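Local structure of putative uncharacterized protein (Enterococcus faecalis, 4EC6) at residues K100-V105 against L123-D128; K132-T137 against P153-F158. The protein is of unknown molecular function but, as a membrane-associated TraM-like protein with a VirB8-like C-terminal domain, probably takes part in conjugative plasmid transfer. All blocks are in the same frame, centred on the assembly; numbering follows the deposited sequence.

Contact 1. Residues K100-V105 against L123-D128; sequences KTLKSV and LNVSVD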
ATOM      1  N   LYS A 100      -2.108  15.628 -15.400  1.00 29.03           N
ATOM      2  CA  LYS A 100      -2.144  14.173 -15.345  1.00 26.94           C
ATOM      3  C   LYS A 100      -2.831  13.760 -14.070  1.00 26.54           C
ATOM      4  O   LYS A 100      -2.641  14.370 -13.066  1.00 28.09           O
ATOM      5  CB  LYS A 100      -0.735  13.644 -15.404  1.00 26.86           C
ATOM      6  CG  LYS A 100      -0.068  14.085 -16.698  1.00 28.41           C
ATOM      7  CD  LYS A 100       1.423  13.856 -16.727  1.00 28.49           C
ATOM      8  CE  LYS A 100       1.802  12.798 -17.741  1.00 31.54           C
ATOM      9  NZ  LYS A 100       3.159  13.105 -18.258  1.00 29.08           N
ATOM     10  N   THR A 101      -3.672  12.745 -14.147  1.00 26.11           N
ATOM     11  CA  THR A 101      -4.462  12.273 -13.036  1.00 24.78           C
ATOM     12  C   THR A 101      -3.889  10.972 -12.469  1.00 24.66           C
ATOM     13  O   THR A 101      -3.585  10.009 -13.174  1.00 26.44           O
ATOM     14  CB  THR A 101      -5.878  12.000 -13.514  1.00 27.04           C
ATOM     15  OG1 THR A 101      -6.389  13.194 -14.130  1.00 27.43           O
ATOM     16  CG2 THR A 101      -6.766  11.544 -12.351  1.00 25.57           C
ATOM     17  N   LEU A 102      -3.750  10.937 -11.171  1.00 23.13           N
ATOM     18  CA  LEU A 102      -2.986   9.897 -10.566  1.00 22.34           C
ATOM     19  C   LEU A 102      -4.005   8.849 -10.153  1.00 22.27           C
ATOM     20  O   LEU A 102      -4.849   9.125  -9.305  1.00 21.46           O
ATOM     21  CB  LEU A 102      -2.254  10.502  -9.369  1.00 19.45           C
ATOM     22  CG  LEU A 102      -1.150   9.742  -8.697  1.00 18.73           C
ATOM     23  CD1 LEU A 102       0.036   9.515  -9.624  1.00 18.32           C
ATOM     24  CD2 LEU A 102      -0.765  10.562  -7.475  1.00 18.80           C
ATOM     25  N   LYS A 103      -3.954   7.671 -10.772  1.00 22.28           N
ATOM     26  CA  LYS A 103      -4.955   6.614 -10.478  1.00 23.10           C
ATOM     27  C   LYS A 103      -4.472   5.643  -9.424  1.00 22.24           C
ATOM     28  O   LYS A 103      -5.288   5.053  -8.726  1.00 24.64           O
ATOM     29  CB  LYS A 103      -5.333   5.787 -11.709  1.00 24.76           C
ATOM     30  CG  LYS A 103      -5.772   6.567 -12.937  1.00 30.58           C
ATOM     31  CD  LYS A 103      -6.930   7.527 -12.667  1.00 34.23           C
ATOM     32  CE  LYS A 103      -8.209   6.777 -12.329  1.00 40.61           C
ATOM     33  NZ  LYS A 103      -8.969   7.586 -11.325  1.00 45.09           N
ATOM     34  N   SER A 104      -3.157   5.433  -9.341  1.00 19.63           N
ATOM     35  CA  SER A 104      -2.587   4.540  -8.359  1.00 16.82           C
ATOM     36  C   SER A 104      -1.089   4.762  -8.179  1.00 16.19           C
ATOM     37  O   SER A 104      -0.380   5.199  -9.109  1.00 15.20           O
ATOM     38  CB  SER A 104      -2.886   3.068  -8.668  1.00 16.64           C
ATOM     39  OG  SER A 104      -1.910   2.533  -9.508  1.00 16.91           O
ATOM     40  N   VAL A 105      -0.627   4.424  -6.973  1.00 13.70           N
ATOM     41  CA  VAL A 105       0.748   4.615  -6.621  1.00 13.15           C
ATOM     42  C   VAL A 105       1.253   3.377  -5.915  1.00 12.44           C
ATOM     43  O   VAL A 105       0.670   2.956  -4.933  1.00 12.07           O
ATOM     44  CB  VAL A 105       0.894   5.845  -5.667  1.00 12.29           C
ATOM     45  CG1 VAL A 105       2.336   6.007  -5.215  1.00 11.15           C
ATOM     46  CG2 VAL A 105       0.347   7.082  -6.345  1.00 11.53           C
ATOM     47  N   LEU A 123       3.313   4.242 -11.306  1.00 15.49           N
ATOM     48  CA  LEU A 123       2.063   4.965 -11.292  1.00 16.26           C
ATOM     49  C   LEU A 123       1.176   4.538 -12.450  1.00 17.47           C
ATOM     50  O   LEU A 123       1.657   4.160 -13.526  1.00 17.45           O
ATOM     51  CB  LEU A 123       2.351   6.456 -11.422  1.00 15.68           C
ATOM     52  CG  LEU A 123       3.455   7.115 -10.604  1.00 15.29           C
ATOM     53  CD1 LEU A 123       3.675   8.568 -10.991  1.00 14.54           C
ATOM     54  CD2 LEU A 123       3.079   7.062  -9.133  1.00 15.41           C
ATOM     55  N   ASN A 124      -0.117   4.586 -12.237  1.00 19.14           N
ATOM     56  CA  ASN A 124      -1.021   4.608 -13.359  1.00 22.07           C
ATOM     57  C   ASN A 124      -1.438   6.062 -13.431  1.00 23.14           C
ATOM     58  O   ASN A 124      -2.089   6.570 -12.491  1.00 22.66           O
ATOM     59  CB  ASN A 124      -2.267   3.749 -13.127  1.00 23.57           C
ATOM     60  CG  ASN A 124      -1.984   2.241 -13.157  1.00 26.36           C
ATOM     61  OD1 ASN A 124      -1.112   1.748 -13.900  1.00 26.70           O
ATOM     62  ND2 ASN A 124      -2.765   1.479 -12.355  1.00 27.08           N
ATOM     63  N   VAL A 125      -1.044   6.747 -14.504  1.00 23.17           N
ATOM     64  CA  VAL A 125      -1.609   8.075 -14.772  1.00 25.95           C
ATOM     65  C   VAL A 125      -2.601   8.039 -15.931  1.00 27.23           C
ATOM     66  O   VAL A 125      -2.591   7.142 -16.790  1.00 25.45           O
ATOM     67  CB  VAL A 125      -0.548   9.218 -14.885  1.00 25.82           C
ATOM     68  CG1 VAL A 125       0.526   9.030 -13.837  1.00 27.14           C
ATOM     69  CG2 VAL A 125       0.117   9.269 -16.238  1.00 27.81           C
ATOM     70  N   SER A 126      -3.470   9.022 -15.911  1.00 33.49           N
ATOM     71  CA  SER A 126      -4.560   9.120 -16.865  1.00 41.49           C
ATOM     72  C   SER A 126      -4.494  10.526 -17.470  1.00 44.70           C
ATOM     73  O   SER A 126      -4.346  11.529 -16.749  1.00 42.47           O
ATOM     74  CB  SER A 126      -5.874   8.857 -16.134  1.00 41.61           C
ATOM     75  OG  SER A 126      -6.994   9.070 -16.951  1.00 49.26           O
ATOM     76  N   VAL A 127      -4.541  10.593 -18.795  1.00 51.35           N
ATOM     77  CA  VAL A 127      -4.441  11.885 -19.475  1.00 62.95           C
ATOM     78  C   VAL A 127      -5.738  12.331 -20.159  1.00 69.33           C
ATOM     79  O   VAL A 127      -6.166  13.471 -19.976  1.00 85.91           O
ATOM     80  CB  VAL A 127      -3.214  11.969 -20.421  1.00 62.16           C
ATOM     81  CG1 VAL A 127      -3.351  13.151 -21.371  1.00 62.13           C
ATOM     82  CG2 VAL A 127      -1.920  12.073 -19.609  1.00 56.64           C
ATOM     83  N   ASP A 128      -6.371  11.441 -20.919  1.00 72.70           N
ATOM     84  CA  ASP A 128      -7.597  11.789 -21.626  1.00 76.64           C
ATOM     85  C   ASP A 128      -8.710  10.863 -21.221  1.00 72.91           C
ATOM     86  O   ASP A 128      -9.771  10.884 -21.827  1.00 76.35           O
ATOM     87  CB  ASP A 128      -7.402  11.607 -23.134  1.00 91.51           C
ATOM     88  CG  ASP A 128      -6.037  12.069 -23.619  1.00103.15           C
ATOM     89  OD1 ASP A 128      -5.812  13.301 -23.669  1.00107.29           O
ATOM     90  OD2 ASP A 128      -5.201  11.201 -23.972  1.00106.48           O
TER

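Contact 2. Residues K132-T137 against P153-F158; sequences KMQKIT and PKLTDF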
ATOM      1  N   LYS A 132      -1.912   4.910 -18.608  1.00 41.33           N
ATOM      2  CA  LYS A 132      -0.657   4.204 -18.887  1.00 36.34           C
ATOM      3  C   LYS A 132       0.186   4.095 -17.636  1.00 31.61           C
ATOM      4  O   LYS A 132       0.033   4.885 -16.690  1.00 32.73           O
ATOM      5  CB  LYS A 132       0.141   4.852 -20.046  1.00 37.20           C
ATOM      6  CG  LYS A 132       0.597   6.290 -19.796  1.00 40.76           C
ATOM      7  CD  LYS A 132       1.258   6.948 -21.004  1.00 41.25           C
ATOM      8  CE  LYS A 132       2.397   6.110 -21.580  1.00 42.65           C
ATOM      9  NZ  LYS A 132       3.398   6.928 -22.335  1.00 40.95           N
HETATM   10  N   MSE A 133       1.051   3.094 -17.645  1.00 27.53           N
HETATM   11  CA  MSE A 133       2.012   2.847 -16.597  1.00 26.73           C
HETATM   12  C   MSE A 133       3.194   3.785 -16.695  1.00 25.44           C
HETATM   13  O   MSE A 133       3.826   3.887 -17.730  1.00 22.71           O
HETATM   14  CB  MSE A 133       2.525   1.439 -16.805  1.00 27.62           C
HETATM   15  CG  MSE A 133       1.895   0.535 -15.769  1.00 32.56           C
HETATM   16 SE   MSE A 133       2.882  -1.201 -15.676  1.00 38.90          SE
HETATM   17  CE  MSE A 133       3.541  -0.901 -13.853  1.00 33.22           C
ATOM     18  N   GLN A 134       3.514   4.477 -15.608  1.00 23.85           N
ATOM     19  CA  GLN A 134       4.741   5.252 -15.572  1.00 24.34           C
ATOM     20  C   GLN A 134       5.553   4.947 -14.319  1.00 21.84           C
ATOM     21  O   GLN A 134       5.040   4.440 -13.332  1.00 21.28           O
ATOM     22  CB  GLN A 134       4.454   6.765 -15.700  1.00 26.70           C
ATOM     23  CG  GLN A 134       3.942   7.135 -17.088  1.00 29.72           C
ATOM     24  CD  GLN A 134       4.274   8.555 -17.505  1.00 32.48           C
ATOM     25  OE1 GLN A 134       3.547   9.514 -17.193  1.00 37.89           O
ATOM     26  NE2 GLN A 134       5.339   8.696 -18.275  1.00 31.62           N
ATOM     27  N   LYS A 135       6.845   5.209 -14.405  1.00 19.94           N
ATOM     28  CA  LYS A 135       7.714   5.260 -13.249  1.00 17.79           C
ATOM     29  C   LYS A 135       8.145   6.710 -12.939  1.00 15.83           C
ATOM     30  O   LYS A 135       8.350   7.521 -13.839  1.00 14.55           O
ATOM     31  CB  LYS A 135       8.918   4.370 -13.449  1.00 18.15           C
ATOM     32  CG  LYS A 135      10.013   4.664 -12.470  1.00 19.84           C
ATOM     33  CD  LYS A 135      10.756   3.395 -12.168  1.00 23.20           C
ATOM     34  CE  LYS A 135      11.869   3.141 -13.151  1.00 24.57           C
ATOM     35  NZ  LYS A 135      12.310   1.722 -12.925  1.00 26.67           N
ATOM     36  N   ILE A 136       8.204   7.022 -11.655  1.00 14.15           N
ATOM     37  CA  ILE A 136       8.666   8.299 -11.184  1.00 13.67           C
ATOM     38  C   ILE A 136       9.800   8.080 -10.172  1.00 14.31           C
ATOM     39  O   ILE A 136       9.694   7.240  -9.290  1.00 12.54           O
ATOM     40  CB  ILE A 136       7.515   9.125 -10.589  1.00 12.59           C
ATOM     41  CG1 ILE A 136       7.958  10.564 -10.499  1.00 11.90           C
ATOM     42  CG2 ILE A 136       7.036   8.577  -9.244  1.00 12.36           C
ATOM     43  CD1 ILE A 136       6.833  11.504 -10.191  1.00 11.64           C
ATOM     44  N   THR A 137      10.879   8.845 -10.367  1.00 15.61           N
ATOM     45  CA  THR A 137      12.099   8.802  -9.587  1.00 16.04           C
ATOM     46  C   THR A 137      12.387  10.235  -9.055  1.00 15.71           C
ATOM     47  O   THR A 137      12.192  11.231  -9.740  1.00 15.90           O
ATOM     48  CB  THR A 137      13.236   8.345 -10.506  1.00 17.91           C
ATOM     49  OG1 THR A 137      12.761   7.237 -11.249  1.00 21.56           O
ATOM     50  CG2 THR A 137      14.469   7.884  -9.746  1.00 17.89           C
ATOM     51  N   PRO A 153      11.248  15.519  -9.753  1.00 15.79           N
ATOM     52  CA  PRO A 153      10.950  14.122 -10.107  1.00 15.41           C
ATOM     53  C   PRO A 153      11.084  13.856 -11.608  1.00 15.98           C
ATOM     54  O   PRO A 153      10.684  14.700 -12.393  1.00 15.24           O
ATOM     55  CB  PRO A 153       9.495  13.973  -9.666  1.00 14.25           C
ATOM     56  CG  PRO A 153       9.326  14.947  -8.571  1.00 14.24           C
ATOM     57  CD  PRO A 153      10.130  16.133  -9.001  1.00 15.30           C
ATOM     58  N   LYS A 154      11.693  12.731 -11.994  1.00 17.92           N
ATOM     59  CA  LYS A 154      11.684  12.235 -13.400  1.00 20.09           C
ATOM     60  C   LYS A 154      10.574  11.217 -13.632  1.00 20.28           C
ATOM     61  O   LYS A 154      10.420  10.207 -12.928  1.00 19.86           O
ATOM     62  CB  LYS A 154      13.010  11.581 -13.849  1.00 24.97           C
ATOM     63  CG  LYS A 154      14.295  12.408 -13.713  1.00 30.46           C
ATOM     64  CD  LYS A 154      13.954  13.903 -13.709  1.00 35.34           C
ATOM     65  CE  LYS A 154      15.157  14.831 -13.896  1.00 39.85           C
ATOM     66  NZ  LYS A 154      14.617  16.139 -14.393  1.00 39.09           N
ATOM     67  N   LEU A 155       9.789  11.489 -14.645  1.00 19.84           N
ATOM     68  CA  LEU A 155       8.693  10.641 -15.011  1.00 19.05           C
ATOM     69  C   LEU A 155       9.114   9.934 -16.297  1.00 20.52           C
ATOM     70  O   LEU A 155       9.575  10.581 -17.188  1.00 20.54           O
ATOM     71  CB  LEU A 155       7.510  11.550 -15.250  1.00 17.99           C
ATOM     72  CG  LEU A 155       6.099  11.148 -14.988  1.00 18.05           C
ATOM     73  CD1 LEU A 155       6.005  10.271 -13.730  1.00 17.36           C
ATOM     74  CD2 LEU A 155       5.358  12.471 -14.860  1.00 17.86           C
ATOM     75  N   THR A 156       8.993   8.607 -16.398  1.00 22.27           N
ATOM     76  CA  THR A 156       9.397   7.911 -17.611  1.00 21.70           C
ATOM     77  C   THR A 156       8.437   6.790 -17.876  1.00 21.87           C
ATOM     78  O   THR A 156       7.819   6.281 -16.956  1.00 20.05           O
ATOM     79  CB  THR A 156      10.793   7.278 -17.474  1.00 23.27           C
ATOM     80  OG1 THR A 156      10.828   6.443 -16.313  1.00 24.40           O
ATOM     81  CG2 THR A 156      11.889   8.339 -17.355  1.00 23.08           C
ATOM     82  N   ASP A 157       8.328   6.375 -19.138  1.00 23.14           N
ATOM     83  CA  ASP A 157       7.449   5.255 -19.509  1.00 22.09           C
ATOM     84  C   ASP A 157       8.014   3.957 -18.940  1.00 20.12           C
ATOM     85  O   ASP A 157       9.198   3.848 -18.737  1.00 20.52           O
ATOM     86  CB  ASP A 157       7.353   5.156 -21.020  1.00 25.81           C
ATOM     87  CG  ASP A 157       6.420   6.204 -21.637  1.00 29.67           C
ATOM     88  OD1 ASP A 157       5.868   7.096 -20.923  1.00 31.07           O
ATOM     89  OD2 ASP A 157       6.257   6.119 -22.878  1.00 31.01           O
ATOM     90  N   PHE A 158       7.168   2.985 -18.656  1.00 18.19           N
ATOM     91  CA  PHE A 158       7.603   1.816 -17.957  1.00 17.35           C
ATOM     92  C   PHE A 158       6.800   0.612 -18.401  1.00 18.46           C
ATOM     93  O   PHE A 158       5.619   0.724 -18.722  1.00 19.31           O
ATOM     94  CB  PHE A 158       7.447   1.993 -16.415  1.00 15.32           C
ATOM     95  CG  PHE A 158       7.753   0.728 -15.638  1.00 14.51           C
ATOM     96  CD1 PHE A 158       9.064   0.439 -15.200  1.00 13.62           C
ATOM     97  CD2 PHE A 158       6.748  -0.221 -15.394  1.00 14.28           C
ATOM     98  CE1 PHE A 158       9.346  -0.751 -14.516  1.00 12.78           C
ATOM     99  CE2 PHE A 158       7.034  -1.398 -14.695  1.00 13.99           C
ATOM    100  CZ  PHE A 158       8.343  -1.659 -14.252  1.00 12.62           C
TER
HETATM  101  O   HOH W   1      11.255   7.647 -13.554  1.00 25.71           O

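Contact 1. Residues K100-V105 against L123-D128
L102 and V105 lay their methyl groups against L123 on one face of an antiparallel beta hairpin, whose strands 101-112 and 117-126 form one side of the NTF2-like, VirB8-like sheet, and a classic beta bulge interrupts the pairing. At the bulge K103 and S104 both face N124, so the register slips by one residue between the pairs L102-V125 and S104-N124. The backbone stays joined through it: K103 N donates to N124 O at 2.8 Å, nearly in line with the carbonyl, whereas N124 N reaches S104 O at 3.2 Å, tilted 30° from the carbonyl plane. Before the bulge, T101 and S126 form a hydrogen-bonded pair with bonds in both directions.

The tight part is the apolar face. L123, with CG anti to its carbonyl carbon (chi1 -45°), sets CD2 between L102 and V105, 3.9 Å from L102 CD1, while its CD1 meets only L102 on that strand; the side chain of V105 runs alongside. F69 packs on L102, L123 and V125, and L155 also touches L123, closing this side with the rest of the domain.

The packing loosens toward the strand end, at K100 and V127, and round the exposed K103. K100 bends at chi3 and passes only its aliphatic part by the valines, with CG 4.0 Å from CG2 of the poorly ordered V127. The folded chain of K103 brushes S126 CB through CD before its end leads away. The face that carries T101, S104, N124 and S126 is polar and partly covered by the second subunit. Here T101 OG1 is hydrogen-bonded to Q71 of the same chain, and N124 OD1 to the Y63 hydroxyl of the second subunit, where S104 packs on the same tyrosine. Although S104 OG approaches N124 ND2 to 3.2 Å, the angle is too poor for a hydrogen bond.

Contact 2. Residues K132-T137 against P153-F158
With CG anti to the backbone N (chi1 174°), F158 carries its ring out beside M133, a selenomethionine whose chain bends at chi3 (114°) to bring CE back to the ring; the two pack at the open end of the antiparallel beta hairpin of strands 131-142 and 147-157. The selenium lies at the ring edge, in its plane, 5.3 Å from the centroid, a Met-aromatic contact. The methyl CE approaches obliquely, 3.6 Å from F158 CD2. F160 stacks edge-to-face with F158 and also touches M133, while Y63 of the second subunit packs on M133.

On the other face I136 meets L155 and P153: its CB is 3.7 Å from L155 CD1, and its side chain lies alongside P153, with I136 CD1 touching P153 CB at 3.7 Å. L65 and Y68 cover I136, tying this hydrophobic patch to helix 54-68. Q134 crosses L155 at about a right angle, bringing OE1 near L155 CG. At the exposed margin K132 NZ forms a salt bridge with both carboxylate oxygens of D157, 2.9 Å from OD1, although the hydrogen bonds within it are weak.

Paired backbone bonds join K135 to T156 and T137 to K154. Beside them a water bridges the strands, donating to K154 O at 2.8 Å and more weakly to K135 O, and hydrogen-bonding T137 OG1 and T156 OG1.

Overall arrangement
Contacts 1 and 2 lie in the first and last hairpins of one four-stranded antiparallel sheet in which the strands lie in chain order, and their centres are about 11 Å apart. Their inner strands, 117-126 and 131-142, are direct neighbours: L123 N lies 2.7 Å from Q134 O and V125 O lies 3.0 Å from K132 N, both probable hydrogen bonds. On one face V125 CG2 packs against Q134 OE1, while L155 of contact 2 reaches L123 and K100 of contact 1. F69 touches both L123 and I136, extending a shared apolar surface. On the other face N124 and M133 are adjacent, and Y63 of the second subunit meets both, so that one corner of each contact borders that subunit.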